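PDB 2RFQ: flavin-dependent monooxygenase, oxygenase subunit HsaA from Rhodococcus sp., which catalyses the flavin-dependent ortho-hydroxylation of the steroid catabolite 3-HSA to the catechol 3,4-DHSA during cholesterol breakdown, using FMNH2 and molecular oxygen. Local coordinates for residues A[44-55]-A[86-97]; A[227-235]-A[301-309]. One frame throughout, in Å; residues are numbered along the deposited sequence.

Contact 1. Residues A[44-55]-A[86-97]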
loop_
_atom_site.group_PDB
_atom_site.type_symbol
_atom_site.label_atom_id
_atom_site.label_comp_id
_atom_site.label_asym_id
_atom_site.label_seq_id
_atom_site.Cartn_x
_atom_site.Cartn_y
_atom_site.Cartn_z
ATOM N N LEU A 44 -18.764 -33.869 -8.866
ATOM C CA LEU A 44 -17.711 -33.727 -7.844
ATOM C C LEU A 44 -17.603 -35.005 -6.992
ATOM O O LEU A 44 -16.490 -35.518 -6.754
ATOM C CB LEU A 44 -17.960 -32.499 -6.970
ATOM C CG LEU A 44 -17.639 -31.180 -7.691
ATOM C CD1 LEU A 44 -18.283 -30.041 -6.914
ATOM C CD2 LEU A 44 -16.116 -30.991 -7.865
ATOM N N GLN A 45 -18.755 -35.540 -6.591
ATOM C CA GLN A 45 -18.802 -36.787 -5.824
ATOM C C GLN A 45 -18.113 -37.907 -6.631
ATOM O O GLN A 45 -17.271 -38.642 -6.107
ATOM C CB GLN A 45 -20.248 -37.173 -5.492
ATOM C CG GLN A 45 -20.382 -38.533 -4.801
ATOM C CD GLN A 45 -21.824 -38.917 -4.499
ATOM O OE1 GLN A 45 -22.608 -38.116 -4.003
ATOM N NE2 GLN A 45 -22.178 -40.154 -4.803
ATOM N N GLU A 46 -18.456 -38.002 -7.913
ATOM C CA GLU A 46 -17.896 -39.057 -8.762
ATOM C C GLU A 46 -16.382 -38.945 -8.980
ATOM O O GLU A 46 -15.731 -39.945 -9.277
ATOM C CB GLU A 46 -18.661 -39.152 -10.081
ATOM C CG GLU A 46 -20.096 -39.618 -9.881
ATOM C CD GLU A 46 -20.973 -39.410 -11.109
ATOM O OE1 GLU A 46 -20.502 -38.812 -12.109
ATOM O OE2 GLU A 46 -22.147 -39.842 -11.062
ATOM N N THR A 47 -15.810 -37.757 -8.790
ATOM C CA THR A 47 -14.339 -37.642 -8.884
ATOM C C THR A 47 -13.644 -38.303 -7.693
ATOM O O THR A 47 -12.467 -38.605 -7.773
ATOM C CB THR A 47 -13.838 -36.192 -8.921
ATOM O OG1 THR A 47 -14.053 -35.550 -7.637
ATOM C CG2 THR A 47 -14.508 -35.422 -10.062
ATOM N N GLY A 48 -14.375 -38.486 -6.595
ATOM C CA GLY A 48 -13.786 -38.921 -5.327
ATOM C C GLY A 48 -13.426 -37.779 -4.389
ATOM O O GLY A 48 -12.939 -37.997 -3.277
ATOM N N PHE A 49 -13.669 -36.546 -4.831
ATOM C CA PHE A 49 -13.282 -35.370 -4.066
ATOM C C PHE A 49 -13.752 -35.384 -2.607
ATOM O O PHE A 49 -12.970 -35.100 -1.705
ATOM C CB PHE A 49 -13.790 -34.069 -4.724
ATOM C CG PHE A 49 -13.605 -32.873 -3.812
ATOM C CD1 PHE A 49 -12.325 -32.318 -3.638
ATOM C CD2 PHE A 49 -14.675 -32.366 -3.074
ATOM C CE1 PHE A 49 -12.112 -31.265 -2.736
ATOM C CE2 PHE A 49 -14.488 -31.288 -2.184
ATOM C CZ PHE A 49 -13.184 -30.743 -2.010
ATOM N N PHE A 50 -15.034 -35.661 -2.383
ATOM C CA PHE A 50 -15.561 -35.584 -1.009
ATOM C C PHE A 50 -14.948 -36.664 -0.109
ATOM O O PHE A 50 -14.897 -36.493 1.107
ATOM C CB PHE A 50 -17.089 -35.610 -0.981
ATOM C CG PHE A 50 -17.708 -34.392 -1.624
ATOM C CD1 PHE A 50 -17.541 -33.137 -1.048
ATOM C CD2 PHE A 50 -18.406 -34.507 -2.822
ATOM C CE1 PHE A 50 -18.065 -31.985 -1.663
ATOM C CE2 PHE A 50 -18.946 -33.354 -3.454
ATOM C CZ PHE A 50 -18.776 -32.110 -2.861
ATOM N N ARG A 51 -14.445 -37.731 -0.725
ATOM C CA ARG A 51 -13.790 -38.803 0.039
ATOM C C ARG A 51 -12.362 -38.463 0.470
ATOM O O ARG A 51 -11.769 -39.207 1.249
ATOM C CB ARG A 51 -13.759 -40.106 -0.782
ATOM C CG ARG A 51 -15.130 -40.602 -1.150
ATOM C CD ARG A 51 -15.001 -42.018 -1.704
ATOM N NE ARG A 51 -16.294 -42.682 -1.839
ATOM C CZ ARG A 51 -16.983 -43.249 -0.843
ATOM N NH1 ARG A 51 -16.534 -43.226 0.423
ATOM N NH2 ARG A 51 -18.139 -43.846 -1.119
ATOM N N LEU A 52 -11.811 -37.351 -0.018
ATOM C CA LEU A 52 -10.400 -37.055 0.237
ATOM C C LEU A 52 -10.002 -37.081 1.720
ATOM O O LEU A 52 -9.011 -37.725 2.055
ATOM C CB LEU A 52 -9.969 -35.740 -0.407
ATOM C CG LEU A 52 -9.694 -35.835 -1.907
ATOM C CD1 LEU A 52 -9.438 -34.423 -2.467
ATOM C CD2 LEU A 52 -8.515 -36.745 -2.214
ATOM N N LEU A 53 -10.750 -36.387 2.583
ATOM C CA LEU A 53 -10.429 -36.400 4.025
ATOM C C LEU A 53 -11.311 -37.372 4.834
ATOM O O LEU A 53 -11.296 -37.351 6.078
ATOM C CB LEU A 53 -10.484 -34.991 4.629
ATOM C CG LEU A 53 -9.489 -33.995 4.011
ATOM C CD1 LEU A 53 -9.657 -32.654 4.692
ATOM C CD2 LEU A 53 -8.036 -34.450 4.144
ATOM N N GLN A 54 -12.100 -38.180 4.126
ATOM C CA GLN A 54 -12.937 -39.197 4.774
ATOM C C GLN A 54 -12.081 -40.403 5.212
ATOM O O GLN A 54 -11.118 -40.741 4.530
ATOM C CB GLN A 54 -14.036 -39.634 3.810
ATOM C CG GLN A 54 -15.025 -40.626 4.389
ATOM C CD GLN A 54 -16.103 -40.986 3.383
ATOM O OE1 GLN A 54 -15.812 -41.171 2.203
ATOM N NE2 GLN A 54 -17.346 -41.101 3.843
ATOM N N PRO A 55 -12.384 -40.991 6.384
ATOM C CA PRO A 55 -11.589 -42.148 6.871
ATOM C C PRO A 55 -11.601 -43.364 5.950
ATOM O O PRO A 55 -12.586 -43.612 5.228
ATOM C CB PRO A 55 -12.212 -42.463 8.246
ATOM C CG PRO A 55 -12.766 -41.106 8.700
ATOM C CD PRO A 55 -13.351 -40.534 7.411
ATOM N N SER A 86 -17.315 -26.744 -1.978
ATOM C CA SER A 86 -16.554 -27.993 -2.017
ATOM C C SER A 86 -15.603 -28.058 -0.825
ATOM O O SER A 86 -15.490 -29.076 -0.144
ATOM C CB SER A 86 -15.767 -28.106 -3.331
ATOM O OG SER A 86 -16.668 -28.317 -4.432
ATOM N N SER A 87 -14.935 -26.951 -0.562
ATOM C CA SER A 87 -13.975 -26.921 0.533
ATOM C C SER A 87 -14.637 -27.188 1.881
ATOM O O SER A 87 -14.189 -28.048 2.653
ATOM C CB SER A 87 -13.309 -25.562 0.570
ATOM O OG SER A 87 -12.205 -25.589 1.474
ATOM N N ILE A 88 -15.731 -26.468 2.155
ATOM C CA ILE A 88 -16.367 -26.554 3.475
ATOM C C ILE A 88 -17.048 -27.919 3.664
ATOM O O ILE A 88 -16.837 -28.601 4.694
ATOM C CB ILE A 88 -17.300 -25.355 3.714
ATOM C CG1 ILE A 88 -16.456 -24.077 3.723
ATOM C CG2 ILE A 88 -17.954 -25.464 5.074
ATOM C CD1 ILE A 88 -17.142 -22.803 3.168
ATOM N N ILE A 89 -17.830 -28.343 2.681
ATOM C CA ILE A 89 -18.479 -29.651 2.792
ATOM C C ILE A 89 -17.426 -30.772 2.859
ATOM O O ILE A 89 -17.576 -31.718 3.621
ATOM C CB ILE A 89 -19.528 -29.888 1.672
ATOM C CG1 ILE A 89 -20.629 -28.812 1.745
ATOM C CG2 ILE A 89 -20.137 -31.273 1.796
ATOM C CD1 ILE A 89 -21.911 -29.159 1.014
ATOM N N GLY A 90 -16.349 -30.633 2.091
ATOM C CA GLY A 90 -15.294 -31.637 2.106
ATOM C C GLY A 90 -14.638 -31.741 3.480
ATOM O O GLY A 90 -14.321 -32.834 3.944
ATOM N N VAL A 91 -14.422 -30.599 4.136
ATOM C CA VAL A 91 -13.730 -30.623 5.427
ATOM C C VAL A 91 -14.609 -31.229 6.526
ATOM O O VAL A 91 -14.105 -31.721 7.535
ATOM C CB VAL A 91 -13.168 -29.241 5.825
ATOM C CG1 VAL A 91 -14.175 -28.455 6.677
ATOM C CG2 VAL A 91 -11.848 -29.427 6.594
ATOM N N HIS A 92 -15.934 -31.210 6.331
ATOM C CA HIS A 92 -16.815 -31.814 7.330
ATOM C C HIS A 92 -16.592 -33.311 7.443
ATOM O O HIS A 92 -16.894 -33.893 8.470
ATOM C CB HIS A 92 -18.273 -31.507 7.031
ATOM C CG HIS A 92 -18.557 -30.048 7.014
ATOM N ND1 HIS A 92 -19.526 -29.491 6.207
ATOM C CD2 HIS A 92 -17.947 -29.016 7.646
ATOM C CE1 HIS A 92 -19.529 -28.179 6.377
ATOM N NE2 HIS A 92 -18.578 -27.869 7.239
ATOM N N ASN A 93 -16.058 -33.927 6.392
ATOM C CA ASN A 93 -15.768 -35.377 6.428
ATOM C C ASN A 93 -14.544 -35.676 7.284
ATOM O O ASN A 93 -14.427 -36.759 7.861
ATOM C CB ASN A 93 -15.667 -35.956 5.009
ATOM C CG ASN A 93 -17.028 -35.970 4.301
ATOM O OD1 ASN A 93 -18.062 -35.704 4.924
ATOM N ND2 ASN A 93 -17.029 -36.241 2.998
ATOM N N TRP A 94 -13.667 -34.688 7.376
ATOM C CA TRP A 94 -12.561 -34.704 8.320
ATOM C C TRP A 94 -13.117 -34.518 9.749
ATOM O O TRP A 94 -12.773 -35.257 10.674
ATOM C CB TRP A 94 -11.559 -33.577 7.967
ATOM C CG TRP A 94 -10.367 -33.462 8.901
ATOM C CD1 TRP A 94 -9.127 -34.029 8.731
ATOM C CD2 TRP A 94 -10.307 -32.727 10.138
ATOM N NE1 TRP A 94 -8.304 -33.716 9.805
ATOM C CE2 TRP A 94 -8.999 -32.905 10.667
ATOM C CE3 TRP A 94 -11.221 -31.929 10.840
ATOM C CZ2 TRP A 94 -8.591 -32.325 11.861
ATOM C CZ3 TRP A 94 -10.800 -31.351 12.070
ATOM C CH2 TRP A 94 -9.507 -31.563 12.550
ATOM N N HIS A 95 -13.972 -33.519 9.927
ATOM C CA HIS A 95 -14.531 -33.234 11.259
ATOM C C HIS A 95 -15.308 -34.439 11.799
ATOM O O HIS A 95 -15.138 -34.824 12.967
ATOM C CB HIS A 95 -15.439 -31.987 11.204
ATOM C CG HIS A 95 -15.833 -31.462 12.557
ATOM N ND1 HIS A 95 -16.741 -30.437 12.709
ATOM C CD2 HIS A 95 -15.438 -31.805 13.811
ATOM C CE1 HIS A 95 -16.896 -30.168 13.998
ATOM N NE2 HIS A 95 -16.104 -30.973 14.689
ATOM N N LEU A 96 -16.117 -35.076 10.950
ATOM C CA LEU A 96 -16.906 -36.212 11.421
ATOM C C LEU A 96 -16.040 -37.391 11.877
ATOM O O LEU A 96 -16.448 -38.159 12.739
ATOM C CB LEU A 96 -17.910 -36.666 10.359
ATOM C CG LEU A 96 -18.955 -37.680 10.840
ATOM C CD1 LEU A 96 -19.814 -37.131 11.968
ATOM C CD2 LEU A 96 -19.843 -38.178 9.680
ATOM N N ALA A 97 -14.853 -37.539 11.291
ATOM C CA ALA A 97 -13.904 -38.587 11.688
ATOM C C ALA A 97 -13.525 -38.501 13.164
ATOM O O ALA A 97 -13.033 -39.474 13.726
ATOM C CB ALA A 97 -12.649 -38.489 10.840
HETATM O O HOH W 1 -13.119 -34.714 2.319
#

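Contact 2. Residues A[227-235]-A[301-309]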
loop_
_atom_site.group_PDB
_atom_site.type_symbol
_atom_site.label_atom_id
_atom_site.label_comp_id
_atom_site.label_asym_id
_atom_site.label_seq_id
_atom_site.Cartn_x
_atom_site.Cartn_y
_atom_site.Cartn_z
ATOM N N PRO A 227 -2.673 -39.867 10.448
ATOM C CA PRO A 227 -2.109 -38.615 11.001
ATOM C C PRO A 227 -2.881 -37.351 10.617
ATOM O O PRO A 227 -2.844 -36.370 11.366
ATOM C CB PRO A 227 -0.670 -38.586 10.457
ATOM C CG PRO A 227 -0.705 -39.528 9.227
ATOM C CD PRO A 227 -1.664 -40.616 9.656
ATOM N N VAL A 228 -3.594 -37.362 9.493
ATOM C CA VAL A 228 -4.339 -36.158 9.108
ATOM C C VAL A 228 -5.367 -35.751 10.193
ATOM O O VAL A 228 -5.651 -34.553 10.362
ATOM C CB VAL A 228 -5.013 -36.301 7.711
ATOM C CG1 VAL A 228 -6.152 -37.335 7.736
ATOM C CG2 VAL A 228 -5.529 -34.944 7.221
ATOM N N TYR A 229 -5.889 -36.727 10.953
ATOM C CA TYR A 229 -6.927 -36.405 11.958
ATOM C C TYR A 229 -6.349 -35.801 13.243
ATOM O O TYR A 229 -7.113 -35.393 14.125
ATOM C CB TYR A 229 -7.857 -37.607 12.246
ATOM C CG TYR A 229 -8.477 -38.111 10.978
ATOM C CD1 TYR A 229 -9.307 -37.273 10.212
ATOM C CD2 TYR A 229 -8.188 -39.385 10.487
ATOM C CE1 TYR A 229 -9.829 -37.678 8.982
ATOM C CE2 TYR A 229 -8.720 -39.818 9.287
ATOM C CZ TYR A 229 -9.546 -38.971 8.539
ATOM O OH TYR A 229 -10.062 -39.376 7.339
ATOM N N LYS A 230 -5.015 -35.713 13.333
ATOM C CA LYS A 230 -4.363 -35.082 14.487
ATOM C C LYS A 230 -3.993 -33.623 14.162
ATOM O O LYS A 230 -3.394 -32.922 14.993
ATOM C CB LYS A 230 -3.144 -35.891 14.920
ATOM C CG LYS A 230 -3.566 -37.261 15.412
ATOM C CD LYS A 230 -2.389 -38.097 15.872
ATOM C CE LYS A 230 -2.908 -39.378 16.543
ATOM N NZ LYS A 230 -3.455 -40.375 15.564
HETATM N N MSE A 231 -4.326 -33.186 12.946
HETATM C CA MSE A 231 -4.073 -31.789 12.565
HETATM C C MSE A 231 -4.927 -30.839 13.411
HETATM O O MSE A 231 -6.059 -31.165 13.718
HETATM C CB MSE A 231 -4.386 -31.558 11.083
HETATM C CG MSE A 231 -3.453 -32.309 10.158
HETATM SE SE MSE A 231 -1.769 -31.322 9.896
HETATM C CE MSE A 231 -2.486 -29.809 8.838
ATOM N N PRO A 232 -4.377 -29.661 13.771
ATOM C CA PRO A 232 -5.129 -28.705 14.576
ATOM C C PRO A 232 -6.272 -28.054 13.806
ATOM O O PRO A 232 -6.076 -27.636 12.664
ATOM C CB PRO A 232 -4.059 -27.666 14.991
ATOM C CG PRO A 232 -3.044 -27.715 13.922
ATOM C CD PRO A 232 -3.009 -29.191 13.484
ATOM N N TRP A 233 -7.454 -27.990 14.432
ATOM C CA TRP A 233 -8.604 -27.297 13.840
ATOM C C TRP A 233 -8.266 -25.860 13.449
ATOM O O TRP A 233 -8.770 -25.367 12.426
ATOM C CB TRP A 233 -9.772 -27.300 14.836
ATOM C CG TRP A 233 -11.081 -26.715 14.320
ATOM C CD1 TRP A 233 -11.739 -25.637 14.836
ATOM C CD2 TRP A 233 -11.911 -27.211 13.246
ATOM N NE1 TRP A 233 -12.907 -25.417 14.147
ATOM C CE2 TRP A 233 -13.045 -26.366 13.173
ATOM C CE3 TRP A 233 -11.807 -28.273 12.344
ATOM C CZ2 TRP A 233 -14.074 -26.559 12.242
ATOM C CZ3 TRP A 233 -12.830 -28.456 11.388
ATOM C CH2 TRP A 233 -13.952 -27.602 11.357
ATOM N N GLY A 234 -7.443 -25.192 14.260
ATOM C CA GLY A 234 -7.081 -23.793 14.005
ATOM C C GLY A 234 -6.328 -23.583 12.696
ATOM O O GLY A 234 -6.268 -22.462 12.180
ATOM N N THR A 235 -5.683 -24.651 12.196
ATOM C CA THR A 235 -5.166 -24.653 10.829
ATOM C C THR A 235 -6.160 -25.206 9.785
ATOM O O THR A 235 -6.363 -24.616 8.730
ATOM C CB THR A 235 -3.828 -25.420 10.745
ATOM O OG1 THR A 235 -2.850 -24.719 11.523
ATOM C CG2 THR A 235 -3.334 -25.496 9.292
ATOM N N VAL A 301 0.673 -26.047 6.177
ATOM C CA VAL A 301 -0.054 -27.319 6.286
ATOM C C VAL A 301 0.924 -28.497 6.123
ATOM O O VAL A 301 0.917 -29.440 6.919
ATOM C CB VAL A 301 -1.208 -27.401 5.261
ATOM C CG1 VAL A 301 -1.708 -28.828 5.163
ATOM C CG2 VAL A 301 -2.362 -26.486 5.718
ATOM N N ALA A 302 1.767 -28.422 5.097
ATOM C CA ALA A 302 2.757 -29.499 4.862
ATOM C C ALA A 302 3.701 -29.718 6.075
ATOM O O ALA A 302 4.014 -30.866 6.455
ATOM C CB ALA A 302 3.558 -29.202 3.580
ATOM N N ASP A 303 4.154 -28.623 6.673
ATOM C CA ASP A 303 5.053 -28.696 7.825
ATOM C C ASP A 303 4.362 -29.322 9.019
ATOM O O ASP A 303 4.931 -30.195 9.696
ATOM C CB ASP A 303 5.584 -27.304 8.166
ATOM C CG ASP A 303 6.600 -26.793 7.145
ATOM O OD1 ASP A 303 6.937 -27.512 6.179
ATOM O OD2 ASP A 303 7.097 -25.675 7.351
ATOM N N GLU A 304 3.120 -28.912 9.290
ATOM C CA GLU A 304 2.383 -29.537 10.395
ATOM C C GLU A 304 2.240 -31.040 10.145
ATOM O O GLU A 304 2.494 -31.864 11.033
ATOM C CB GLU A 304 1.002 -28.901 10.580
ATOM C CG GLU A 304 1.034 -27.387 10.900
ATOM C CD GLU A 304 -0.327 -26.811 11.188
ATOM O OE1 GLU A 304 -1.340 -27.524 11.030
ATOM O OE2 GLU A 304 -0.386 -25.612 11.568
ATOM N N TYR A 305 1.842 -31.395 8.925
ATOM C CA TYR A 305 1.541 -32.795 8.590
ATOM C C TYR A 305 2.797 -33.651 8.668
ATOM O O TYR A 305 2.761 -34.782 9.163
ATOM C CB TYR A 305 0.932 -32.872 7.187
ATOM C CG TYR A 305 0.424 -34.238 6.810
ATOM C CD1 TYR A 305 -0.593 -34.872 7.557
ATOM C CD2 TYR A 305 0.950 -34.905 5.693
ATOM C CE1 TYR A 305 -1.073 -36.139 7.198
ATOM C CE2 TYR A 305 0.473 -36.155 5.324
ATOM C CZ TYR A 305 -0.529 -36.767 6.071
ATOM O OH TYR A 305 -0.980 -38.009 5.693
ATOM N N ALA A 306 3.912 -33.104 8.185
ATOM C CA ALA A 306 5.194 -33.847 8.252
ATOM C C ALA A 306 5.559 -34.194 9.691
ATOM O O ALA A 306 6.065 -35.292 9.968
ATOM C CB ALA A 306 6.315 -33.051 7.601
ATOM N N LEU A 307 5.319 -33.253 10.611
ATOM C CA LEU A 307 5.631 -33.512 12.011
ATOM C C LEU A 307 4.756 -34.645 12.535
ATOM O O LEU A 307 5.236 -35.537 13.210
ATOM C CB LEU A 307 5.475 -32.236 12.849
ATOM C CG LEU A 307 6.522 -31.165 12.577
ATOM C CD1 LEU A 307 6.035 -29.832 13.141
ATOM C CD2 LEU A 307 7.830 -31.580 13.257
ATOM N N LEU A 308 3.464 -34.615 12.210
ATOM C CA LEU A 308 2.546 -35.647 12.649
ATOM C C LEU A 308 2.934 -37.021 12.100
ATOM O O LEU A 308 2.904 -38.005 12.820
ATOM C CB LEU A 308 1.111 -35.312 12.254
ATOM C CG LEU A 308 0.573 -34.058 12.986
ATOM C CD1 LEU A 308 -0.777 -33.698 12.367
ATOM C CD2 LEU A 308 0.431 -34.348 14.475
ATOM N N VAL A 309 3.276 -37.060 10.818
ATOM C CA VAL A 309 3.680 -38.311 10.180
ATOM C C VAL A 309 4.920 -38.873 10.898
ATOM O O VAL A 309 5.094 -40.095 11.011
ATOM C CB VAL A 309 3.893 -38.119 8.656
ATOM C CG1 VAL A 309 4.557 -39.356 8.029
ATOM C CG2 VAL A 309 2.551 -37.853 7.968
HETATM O O HOH W 2 -3.336 -39.181 6.770
#

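Contact 1. Residues A[44-55]-A[86-97]
The ring of F49 meets S86 edge-on: its CE2 lies 3.2 Å from S86 O, close to the ring plane, while CE1 of F50 reaches another part of the same edge. F50 in turn carries F49 CD2 on one face, offset toward the rim, and points its own edge at G90 CA. A chi1 of 170° swings the F49 ring away from its own backbone N, and one of -66° sets that of F50 beside it, bringing both rings against helix 80-96. Here the chain leaving helix 38-47 packs along helix 80-96, within the N-terminal helical domain of the acyl-CoA dehydrogenase fold. Helix 38-47 ends in a Schellman motif at G48, and the chain then runs on across helix 80-96. G90 lets F50 come close, their CA atoms 5.0 Å apart; a beta carbon there would press on F49 CE2 and on S86 O. Farther along, L53 lays CB against W94 CB at 3.8 Å, and P55 CG sits unusually tightly on A97 CB.

A water accepts from L53 N and donates to both F50 O and G90 O, bridging the segments. F50 O also receives N93 ND2 at 2.9 Å; the acceptor lies nearly in the amide plane of N93, but the nitrogen stands 44° above the carbonyl plane of F50.

Contact 2. Residues A[227-235]-A[301-309]
T235 and E304 supply the direct polar link. The hydroxyl OG1 of T235 donates to E304 OE2 over 2.6 Å, and OE2 receives it on its syn lone pair, the side of OE1. The two side chains approach from opposite directions; E304 is extended beyond CG (chi2 -175°), which carries its carboxylate across to the start of helix 233-266. OE1 also lies near carbons: T235 CB, P232 CG and the selenomethionine methyl M231 CE, the last two each 3.4 Å away. Were E304 an alanine, the T235 hydroxyl would probably lose its acceptor, and a gap is likely to open beside P232 and M231.

Apolar contacts make up much of the rest. M231 is bent at chi2, which sets SE against L308 CD1 at 3.6 Å, and again at chi3, which turns CE toward V301 CG1. SE also lies at the edge of the Y305 ring. The segments join two long helices of the C-terminal helical bundle of the acyl-CoA dehydrogenase fold: P232 is the N-cap of helix 233-266, and 301-309 is the last part of helix 277-309. Just before M231, the 3-10 segment 227-230 packs on the end of that helix. L308 CD1 also touches P227 O, while its CD2 meets K230 CB at 3.9 Å. P227 CG rests on both Y305 and V309, 3.9 Å from V309 CG2, which itself lies over one face of the tyrosine ring, offset toward the rim.

A water adds a second polar connection. It sits in the plane of the Y305 ring, at its edge, 2.8 Å from Y305 OH, and accepts a longer bond of 3.3 Å from V228 N, itself also at the ring edge.

Contacts 1 and 2 follow one another along the chain, their centres about 17 Å apart, and the 3-10 turn 227-230 joins them. Y229 OH reaches back to L53 O at 2.7 Å, and W94 NE1 lies 2.8 Å from V228 O, both probable hydrogen bonds. Residues of one turn thus face both ways: V228 and P227 pack on helix 277-309, while Y229 packs on P55 and A97 of contact 1. Contact 1 is the nearer to the flavin region: the V91 side chain is about 5 Å from that of Y120, an FMN-binding residue by similarity. The I89 side chain lies about 13 Å from a bound 3-pyridinium-1-ylpropane-1-sulfonate. Contact 2 lies away from the annotated sites.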